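Local coordinates for binding domain (Hc) of Paraclostridial Mosquitocidal Protein 1 (Paraclostridium bifermentans, PDB 6HOX) that forms the receptor-binding part of a botulinum-like neurotoxin against Anopheles mosquitoes, which probably targets host nerve cells for delivery of the toxin's light chain, at residues L25-G30 / D222-Y227; T90-I95 / W166-I171. One frame throughout, in Å; residues are numbered along the deposited sequence.

Contacts 1 and 2 are neighbours in one antiparallel sheet of the N-terminal half of the binding domain, their centres about 10 Å apart. Strand 218-227 lies between strands 25-32 and 89-96, and strand 167-174 follows beyond 89-96. In sequence, contact 2 is nested within the loop that contact 1 closes. The two are sewn together by probable backbone hydrogen bonds, Asn225 N to Ser92 O and Asp222 O to Trp94 N, both 2.8 Å. On one face Tyr227 CE1 packs 3.5 Å from Ser92 OG; on the other Phe224 CZ lies 3.6 Å from Ile91 CG2. A PEG molecule, likely carried over from crystallisation, sits about 4 Å from the Val26 side chain in contact 1.

Contact 1 (L25-G30 / D222-Y227)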
ATOM      1  N   LEU A  25       5.052   9.385  22.507  1.00 33.32           N
ATOM      2  CA  LEU A  25       3.813   9.526  21.749  1.00 33.34           C
ATOM      3  C   LEU A  25       2.827  10.396  22.535  1.00 33.63           C
ATOM      4  O   LEU A  25       2.435  10.025  23.624  1.00 34.68           O
ATOM      5  CB  LEU A  25       3.221   8.135  21.517  1.00 32.79           C
ATOM      6  CG  LEU A  25       1.929   8.116  20.704  1.00 32.72           C
ATOM      7  CD1 LEU A  25       2.231   8.373  19.232  1.00 29.52           C
ATOM      8  CD2 LEU A  25       1.190   6.795  20.886  1.00 33.00           C
ATOM      9  N   VAL A  26       2.389  11.517  21.957  1.00 32.57           N
ATOM     10  CA  VAL A  26       1.496  12.417  22.685  1.00 33.65           C
ATOM     11  C   VAL A  26       0.093  12.414  22.060  1.00 31.45           C
ATOM     12  O   VAL A  26      -0.843  12.902  22.664  1.00 29.49           O
ATOM     13  CB  VAL A  26       2.073  13.842  22.798  1.00 33.37           C
ATOM     14  CG1 VAL A  26       3.395  13.844  23.553  1.00 34.06           C
ATOM     15  CG2 VAL A  26       2.205  14.544  21.458  1.00 32.72           C
ATOM     16  N   PHE A  27      -0.045  11.836  20.864  1.00 30.42           N
ATOM     17  CA  PHE A  27      -1.309  11.811  20.147  1.00 27.82           C
ATOM     18  C   PHE A  27      -1.273  10.689  19.111  1.00 28.06           C
ATOM     19  O   PHE A  27      -0.300  10.565  18.399  1.00 25.92           O
ATOM     20  CB  PHE A  27      -1.549  13.148  19.441  1.00 26.90           C
ATOM     21  CG  PHE A  27      -2.842  13.227  18.676  1.00 26.58           C
ATOM     22  CD1 PHE A  27      -4.045  13.407  19.339  1.00 27.34           C
ATOM     23  CD2 PHE A  27      -2.863  13.105  17.290  1.00 27.76           C
ATOM     24  CE1 PHE A  27      -5.235  13.469  18.631  1.00 27.52           C
ATOM     25  CE2 PHE A  27      -4.053  13.185  16.577  1.00 26.96           C
ATOM     26  CZ  PHE A  27      -5.238  13.356  17.248  1.00 29.45           C
ATOM     27  N   SER A  28      -2.362   9.923  19.008  1.00 28.00           N
ATOM     28  CA  SER A  28      -2.463   8.871  18.004  1.00 26.00           C
ATOM     29  C   SER A  28      -3.918   8.710  17.568  1.00 26.97           C
ATOM     30  O   SER A  28      -4.745   8.188  18.316  1.00 27.20           O
ATOM     31  CB  SER A  28      -1.901   7.576  18.506  1.00 25.54           C
ATOM     32  OG  SER A  28      -2.045   6.566  17.527  1.00 27.05           O
ATOM     33  N   LEU A  29      -4.206   9.111  16.327  1.00 26.01           N
ATOM     34  CA  LEU A  29      -5.562   9.131  15.834  1.00 25.51           C
ATOM     35  C   LEU A  29      -5.838   7.814  15.105  1.00 27.22           C
ATOM     36  O   LEU A  29      -5.131   7.469  14.150  1.00 27.41           O
ATOM     37  CB  LEU A  29      -5.735  10.315  14.881  1.00 24.02           C
ATOM     38  CG  LEU A  29      -7.102  10.453  14.229  1.00 23.81           C
ATOM     39  CD1 LEU A  29      -8.163  10.824  15.247  1.00 24.83           C
ATOM     40  CD2 LEU A  29      -7.056  11.480  13.112  1.00 25.23           C
ATOM     41  N   GLY A  30      -6.887   7.117  15.550  1.00 27.49           N
ATOM     42  CA  GLY A  30      -7.278   5.859  14.945  1.00 28.60           C
ATOM     43  C   GLY A  30      -8.677   5.465  15.359  1.00 29.54           C
ATOM     44  O   GLY A  30      -9.432   6.280  15.923  1.00 30.69           O
ATOM     45  N   ASP A 222      -4.823   6.598   8.883  1.00 22.64           N
ATOM     46  CA  ASP A 222      -4.748   5.763  10.063  1.00 23.45           C
ATOM     47  C   ASP A 222      -3.440   6.015  10.829  1.00 23.36           C
ATOM     48  O   ASP A 222      -2.396   6.281  10.257  1.00 23.61           O
ATOM     49  CB  ASP A 222      -4.941   4.284   9.705  1.00 25.24           C
ATOM     50  CG  ASP A 222      -5.278   3.419  10.918  1.00 28.60           C
ATOM     51  OD1 ASP A 222      -5.898   3.966  11.867  1.00 28.45           O
ATOM     52  OD2 ASP A 222      -4.900   2.222  10.927  1.00 26.70           O
ATOM     53  N   GLN A 223      -3.519   5.889  12.156  1.00 24.69           N
ATOM     54  CA  GLN A 223      -2.370   6.026  13.050  1.00 25.64           C
ATOM     55  C   GLN A 223      -1.662   7.364  12.770  1.00 25.38           C
ATOM     56  O   GLN A 223      -0.436   7.398  12.560  1.00 24.93           O
ATOM     57  CB  GLN A 223      -1.409   4.843  12.908  1.00 26.24           C
ATOM     58  CG  GLN A 223      -2.061   3.471  13.101  1.00 30.96           C
ATOM     59  CD  GLN A 223      -2.602   3.297  14.500  1.00 32.80           C
ATOM     60  OE1 GLN A 223      -3.794   3.097  14.715  1.00 44.12           O
ATOM     61  NE2 GLN A 223      -1.730   3.432  15.477  1.00 32.26           N
ATOM     62  N   PHE A 224      -2.428   8.463  12.771  1.00 22.49           N
ATOM     63  CA  PHE A 224      -1.824   9.768  12.702  1.00 23.56           C
ATOM     64  C   PHE A 224      -1.307  10.108  14.099  1.00 25.00           C
ATOM     65  O   PHE A 224      -2.085  10.369  15.035  1.00 25.16           O
ATOM     66  CB  PHE A 224      -2.775  10.824  12.149  1.00 24.66           C
ATOM     67  CG  PHE A 224      -2.135  12.171  11.930  1.00 24.32           C
ATOM     68  CD1 PHE A 224      -1.874  13.022  12.994  1.00 24.75           C
ATOM     69  CD2 PHE A 224      -1.805  12.592  10.648  1.00 25.28           C
ATOM     70  CE1 PHE A 224      -1.313  14.275  12.780  1.00 25.28           C
ATOM     71  CE2 PHE A 224      -1.239  13.840  10.433  1.00 24.77           C
ATOM     72  CZ  PHE A 224      -0.988  14.675  11.500  1.00 25.69           C
ATOM     73  N   ASN A 225       0.015  10.029  14.229  1.00 23.44           N
ATOM     74  CA  ASN A 225       0.692  10.077  15.476  1.00 25.51           C
ATOM     75  C   ASN A 225       1.536  11.348  15.537  1.00 23.84           C
ATOM     76  O   ASN A 225       2.123  11.738  14.530  1.00 24.85           O
ATOM     77  CB  ASN A 225       1.587   8.856  15.686  1.00 25.20           C
ATOM     78  CG  ASN A 225       0.809   7.565  15.774  1.00 26.39           C
ATOM     79  OD1 ASN A 225      -0.422   7.579  15.794  1.00 26.59           O
ATOM     80  ND2 ASN A 225       1.532   6.454  15.792  1.00 27.51           N
ATOM     81  N   ILE A 226       1.558  11.974  16.719  1.00 25.80           N
ATOM     82  CA  ILE A 226       2.511  13.050  17.056  1.00 24.54           C
ATOM     83  C   ILE A 226       3.384  12.571  18.217  1.00 26.33           C
ATOM     84  O   ILE A 226       2.887  12.045  19.214  1.00 26.54           O
ATOM     85  CB  ILE A 226       1.797  14.370  17.404  1.00 25.33           C
ATOM     86  CG1 ILE A 226       0.863  14.822  16.277  1.00 25.44           C
ATOM     87  CG2 ILE A 226       2.844  15.425  17.755  1.00 25.69           C
ATOM     88  CD1 ILE A 226      -0.096  15.917  16.660  1.00 27.10           C
ATOM     89  N   TYR A 227       4.693  12.751  18.053  1.00 27.66           N
ATOM     90  CA  TYR A 227       5.689  12.416  19.038  1.00 28.70           C
ATOM     91  C   TYR A 227       6.406  13.708  19.419  1.00 29.66           C
ATOM     92  O   TYR A 227       6.621  14.567  18.547  1.00 25.26           O
ATOM     93  CB  TYR A 227       6.734  11.427  18.512  1.00 28.49           C
ATOM     94  CG  TYR A 227       6.193  10.125  17.986  1.00 29.18           C
ATOM     95  CD1 TYR A 227       5.643  10.037  16.713  1.00 31.53           C
ATOM     96  CD2 TYR A 227       6.252   8.968  18.744  1.00 28.83           C
ATOM     97  CE1 TYR A 227       5.136   8.839  16.222  1.00 31.06           C
ATOM     98  CE2 TYR A 227       5.764   7.762  18.265  1.00 29.98           C
ATOM     99  CZ  TYR A 227       5.192   7.702  17.007  1.00 29.27           C
ATOM    100  OH  TYR A 227       4.701   6.525  16.546  1.00 31.98           O
TER
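Leu25 lays its CD1 methyl over one face of the Tyr227 ring, 3.9 Å from the ring centroid and displaced toward the rim. With CG opposite the backbone N (chi1 -179°), the leucine branch reaches across to the neighbouring strand, and the same methyl also meets Asn225 CB at 3.6 Å. Ser28 shares this face of the sheet. Phe27, Leu29, Phe224 and Ile226 occupy the other. There the Phe27 side chain slants across its neighbours: CD2 lies 4.0 Å from Ile226 CD1, while CE2 approaches Phe224 CD1 at 4.2 Å. Phe224 and Leu29 meet CB against CB; the Phe224 ring also packs edge-to-face with Phe207 and against Phe93 of the next strand. Leu46, touching both Phe27 and Leu29, helps to cover this apolar layer.

The strands run antiparallel and join the first and last strands of the main sheet in the concanavalin-like, lectin-type beta domain of clostridial neurotoxins; two bulges interrupt their pairing. Val26 and Phe27 together face Ile226 in a classic bulge. Ile226 O accepts a 2.8 Å hydrogen bond from Val26 N and a weak one of 3.4 Å from Phe27 N. With two residues opposite one, Val26 does not join either face cleanly, yet its CG2 touches Ile226 CG2 at 3.9 Å. At the other end Gln223 and Phe224 face Leu29 in a G1 bulge, with Gln223 in the left-handed backbone region (phi 53°, psi 52°). Leu29 and Phe224 nevertheless exchange both backbone hydrogen bonds: Leu29 N comes from above the carbonyl plane of Phe224, whereas Phe224 N lies in the carbonyl plane of Leu29, on a lone pair. Strand 25-32 also pairs antiparallel with strand 35-38, and Ser28 N donates a hydrogen bond to Asp38 OD1.

Contact 2 (T90-I95 / W166-I171); sequences TISFWI and WRHITI
Strands 90-95 and 167-171 run almost exactly antiparallel, with segment axes 4.7 Å apart at closest approach and N-to-C directions at 174°, and six backbone hydrogen bonds join the pairs Ile91-Ile171, Phe93-Ile169 and Ile95-Arg167. They form a regular, bulge-free part of the concanavalin-like beta fold in the N-terminal half of the binding domain. Side chains alternate between its faces. On one, Trp94 and His168 meet nearly perpendicularly: His168 CB sits squarely over the six-membered ring of Trp94, 3.6 Å from its centroid. Farther out, the imidazole turns an edge, led by CD2, toward the face of the indole's five-membered ring in a T-shaped contact, the planes at 65°. Tyr243 and Phe240 pack against both aromatic residues, and Arg58 adds a cation-pi contact to Trp94. Trp166, in the loop leading into strand 167-174, brings CZ3 to 3.7 Å from Trp94 CB, while its NE1 is held by Glu255.

On the other face Phe93 and Ile169 run alongside one another in the same direction. Phe93 CG stands between the backbone N and the carbonyl carbon (chi1 57°), which brings the ring beneath Ile169, whose CB stands over one ring face, 3.8 Å from the centroid. Arg167, on the same face, hydrogen-bonds through its guanidinium to the backbone carbonyls of Phe156, Ile157 and Tyr160. Back on the His168 face, a single water near the plane of the imidazole bridges the strands, 3.0 Å from His168 NE2 and 2.8 Å from Ser92 OG.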
ATOM      1  N   THR A  90       7.797  14.761  15.803  1.00 25.86           N
ATOM      2  CA  THR A  90       7.592  13.871  14.689  1.00 25.72           C
ATOM      3  C   THR A  90       6.085  13.695  14.462  1.00 26.03           C
ATOM      4  O   THR A  90       5.303  13.595  15.420  1.00 24.90           O
ATOM      5  CB  THR A  90       8.284  12.523  14.928  1.00 25.02           C
ATOM      6  OG1 THR A  90       9.675  12.818  15.068  1.00 25.16           O
ATOM      7  CG2 THR A  90       8.069  11.528  13.806  1.00 25.16           C
ATOM      8  N   ILE A  91       5.707  13.733  13.182  1.00 24.32           N
ATOM      9  CA  ILE A  91       4.410  13.367  12.705  1.00 24.06           C
ATOM     10  C   ILE A  91       4.581  12.100  11.852  1.00 23.67           C
ATOM     11  O   ILE A  91       5.418  12.079  10.953  1.00 23.61           O
ATOM     12  CB  ILE A  91       3.773  14.531  11.914  1.00 24.47           C
ATOM     13  CG1 ILE A  91       3.409  15.702  12.833  1.00 25.04           C
ATOM     14  CG2 ILE A  91       2.559  14.055  11.121  1.00 26.14           C
ATOM     15  CD1 ILE A  91       2.915  16.941  12.109  1.00 24.42           C
ATOM     16  N   SER A  92       3.776  11.071  12.134  1.00 22.00           N
ATOM     17  CA  SER A  92       3.688   9.859  11.291  1.00 22.40           C
ATOM     18  C   SER A  92       2.221   9.502  11.022  1.00 22.48           C
ATOM     19  O   SER A  92       1.326   9.865  11.780  1.00 24.10           O
ATOM     20  CB  SER A  92       4.459   8.694  11.871  1.00 21.52           C
ATOM     21  OG  SER A  92       3.867   8.160  13.049  1.00 22.75           O
ATOM     22  N   PHE A  93       1.979   8.829   9.895  1.00 21.55           N
ATOM     23  CA  PHE A  93       0.634   8.392   9.543  1.00 20.65           C
ATOM     24  C   PHE A  93       0.667   7.437   8.349  1.00 21.03           C
ATOM     25  O   PHE A  93       1.557   7.506   7.435  1.00 20.27           O
ATOM     26  CB  PHE A  93      -0.274   9.589   9.221  1.00 21.14           C
ATOM     27  CG  PHE A  93       0.208  10.508   8.124  1.00 20.97           C
ATOM     28  CD1 PHE A  93       1.080  11.549   8.401  1.00 22.65           C
ATOM     29  CD2 PHE A  93      -0.242  10.361   6.826  1.00 22.12           C
ATOM     30  CE1 PHE A  93       1.530  12.393   7.401  1.00 22.25           C
ATOM     31  CE2 PHE A  93       0.176  11.229   5.832  1.00 24.32           C
ATOM     32  CZ  PHE A  93       1.075  12.233   6.117  1.00 23.64           C
ATOM     33  N   TRP A  94      -0.335   6.550   8.352  1.00 21.38           N
ATOM     34  CA  TRP A  94      -0.680   5.748   7.198  1.00 21.24           C
ATOM     35  C   TRP A  94      -1.697   6.529   6.377  1.00 22.50           C
ATOM     36  O   TRP A  94      -2.663   7.057   6.945  1.00 22.84           O
ATOM     37  CB  TRP A  94      -1.250   4.402   7.634  1.00 22.09           C
ATOM     38  CG  TRP A  94      -0.211   3.419   8.065  1.00 22.41           C
ATOM     39  CD1 TRP A  94       0.119   3.063   9.340  1.00 23.10           C
ATOM     40  CD2 TRP A  94       0.638   2.647   7.199  1.00 23.48           C
ATOM     41  NE1 TRP A  94       1.100   2.110   9.329  1.00 22.47           N
ATOM     42  CE2 TRP A  94       1.433   1.827   8.029  1.00 23.57           C
ATOM     43  CE3 TRP A  94       0.784   2.548   5.807  1.00 23.12           C
ATOM     44  CZ2 TRP A  94       2.384   0.952   7.506  1.00 23.54           C
ATOM     45  CZ3 TRP A  94       1.708   1.660   5.294  1.00 22.08           C
ATOM     46  CH2 TRP A  94       2.492   0.874   6.136  1.00 23.05           C
ATOM     47  N   ILE A  95      -1.475   6.575   5.062  1.00 22.11           N
ATOM     48  CA  ILE A  95      -2.357   7.239   4.139  1.00 23.18           C
ATOM     49  C   ILE A  95      -2.600   6.337   2.928  1.00 22.87           C
ATOM     50  O   ILE A  95      -1.696   5.639   2.447  1.00 22.83           O
ATOM     51  CB  ILE A  95      -1.805   8.618   3.727  1.00 23.61           C
ATOM     52  CG1 ILE A  95      -2.929   9.506   3.184  1.00 25.92           C
ATOM     53  CG2 ILE A  95      -0.645   8.500   2.753  1.00 23.13           C
ATOM     54  CD1 ILE A  95      -2.488  10.926   2.859  1.00 27.77           C
ATOM     55  N   TRP A 166      -1.461   1.746   0.329  1.00 21.69           N
ATOM     56  CA  TRP A 166      -1.126   2.248   1.689  1.00 21.17           C
ATOM     57  C   TRP A 166       0.351   2.658   1.767  1.00 20.65           C
ATOM     58  O   TRP A 166       1.228   1.833   1.519  1.00 21.19           O
ATOM     59  CB  TRP A 166      -1.442   1.191   2.751  1.00 20.29           C
ATOM     60  CG  TRP A 166      -2.891   1.131   3.127  1.00 21.45           C
ATOM     61  CD1 TRP A 166      -3.810   0.187   2.771  1.00 21.12           C
ATOM     62  CD2 TRP A 166      -3.579   2.059   3.984  1.00 20.94           C
ATOM     63  NE1 TRP A 166      -5.018   0.466   3.346  1.00 21.64           N
ATOM     64  CE2 TRP A 166      -4.907   1.605   4.101  1.00 21.02           C
ATOM     65  CE3 TRP A 166      -3.197   3.217   4.673  1.00 21.49           C
ATOM     66  CZ2 TRP A 166      -5.859   2.281   4.860  1.00 21.71           C
ATOM     67  CZ3 TRP A 166      -4.140   3.885   5.428  1.00 21.63           C
ATOM     68  CH2 TRP A 166      -5.455   3.424   5.516  1.00 21.77           C
ATOM     69  N   ARG A 167       0.594   3.918   2.135  1.00 19.77           N
ATOM     70  CA  ARG A 167       1.927   4.481   2.319  1.00 21.22           C
ATOM     71  C   ARG A 167       2.069   4.991   3.758  1.00 21.51           C
ATOM     72  O   ARG A 167       1.144   5.598   4.304  1.00 22.54           O
ATOM     73  CB  ARG A 167       2.169   5.686   1.404  1.00 22.76           C
ATOM     74  CG  ARG A 167       1.969   5.434  -0.082  1.00 23.72           C
ATOM     75  CD  ARG A 167       2.866   4.356  -0.651  1.00 24.03           C
ATOM     76  NE  ARG A 167       2.812   4.399  -2.105  1.00 24.90           N
ATOM     77  CZ  ARG A 167       3.083   3.394  -2.939  1.00 26.09           C
ATOM     78  NH1 ARG A 167       3.494   2.210  -2.497  1.00 23.52           N
ATOM     79  NH2 ARG A 167       2.933   3.609  -4.238  1.00 26.03           N
ATOM     80  N   HIS A 168       3.245   4.775   4.345  1.00 22.19           N
ATOM     81  CA  HIS A 168       3.524   5.262   5.669  1.00 23.07           C
ATOM     82  C   HIS A 168       4.407   6.485   5.523  1.00 21.42           C
ATOM     83  O   HIS A 168       5.460   6.402   4.886  1.00 21.08           O
ATOM     84  CB  HIS A 168       4.198   4.220   6.564  1.00 23.11           C
ATOM     85  CG  HIS A 168       4.310   4.707   7.967  1.00 23.12           C
ATOM     86  ND1 HIS A 168       5.458   5.278   8.455  1.00 23.59           N
ATOM     87  CD2 HIS A 168       3.402   4.780   8.963  1.00 23.57           C
ATOM     88  CE1 HIS A 168       5.262   5.666   9.702  1.00 23.17           C
ATOM     89  NE2 HIS A 168       4.002   5.400  10.027  1.00 23.66           N
ATOM     90  N   ILE A 169       3.955   7.595   6.106  1.00 21.18           N
ATOM     91  CA  ILE A 169       4.668   8.875   6.003  1.00 21.45           C
ATOM     92  C   ILE A 169       5.198   9.227   7.384  1.00 21.18           C
ATOM     93  O   ILE A 169       4.449   9.100   8.373  1.00 20.45           O
ATOM     94  CB  ILE A 169       3.746   9.989   5.481  1.00 23.88           C
ATOM     95  CG1 ILE A 169       2.990   9.558   4.222  1.00 24.48           C
ATOM     96  CG2 ILE A 169       4.535  11.274   5.256  1.00 23.29           C
ATOM     97  CD1 ILE A 169       3.897   9.194   3.070  1.00 26.80           C
ATOM     98  N   THR A 170       6.464   9.659   7.433  1.00 21.00           N
ATOM     99  CA  THR A 170       7.056  10.181   8.639  1.00 22.47           C
ATOM    100  C   THR A 170       7.705  11.531   8.310  1.00 23.39           C
ATOM    101  O   THR A 170       8.415  11.653   7.325  1.00 22.92           O
ATOM    102  CB  THR A 170       8.082   9.222   9.272  1.00 22.48           C
ATOM    103  OG1 THR A 170       7.563   7.898   9.413  1.00 21.41           O
ATOM    104  CG2 THR A 170       8.554   9.696  10.637  1.00 22.76           C
ATOM    105  N   ILE A 171       7.458  12.525   9.173  1.00 22.64           N
ATOM    106  CA  ILE A 171       8.052  13.867   9.080  1.00 24.29           C
ATOM    107  C   ILE A 171       8.673  14.172  10.454  1.00 24.56           C
ATOM    108  O   ILE A 171       7.970  14.163  11.458  1.00 25.52           O
ATOM    109  CB  ILE A 171       6.978  14.912   8.691  1.00 24.66           C
ATOM    110  CG1 ILE A 171       6.337  14.617   7.336  1.00 23.99           C
ATOM    111  CG2 ILE A 171       7.500  16.340   8.727  1.00 25.11           C
ATOM    112  CD1 ILE A 171       4.987  15.249   7.197  1.00 25.12           C
TER
HETATM  113  O   HOH W   1       2.080   6.120  12.235  1.00 20.63           O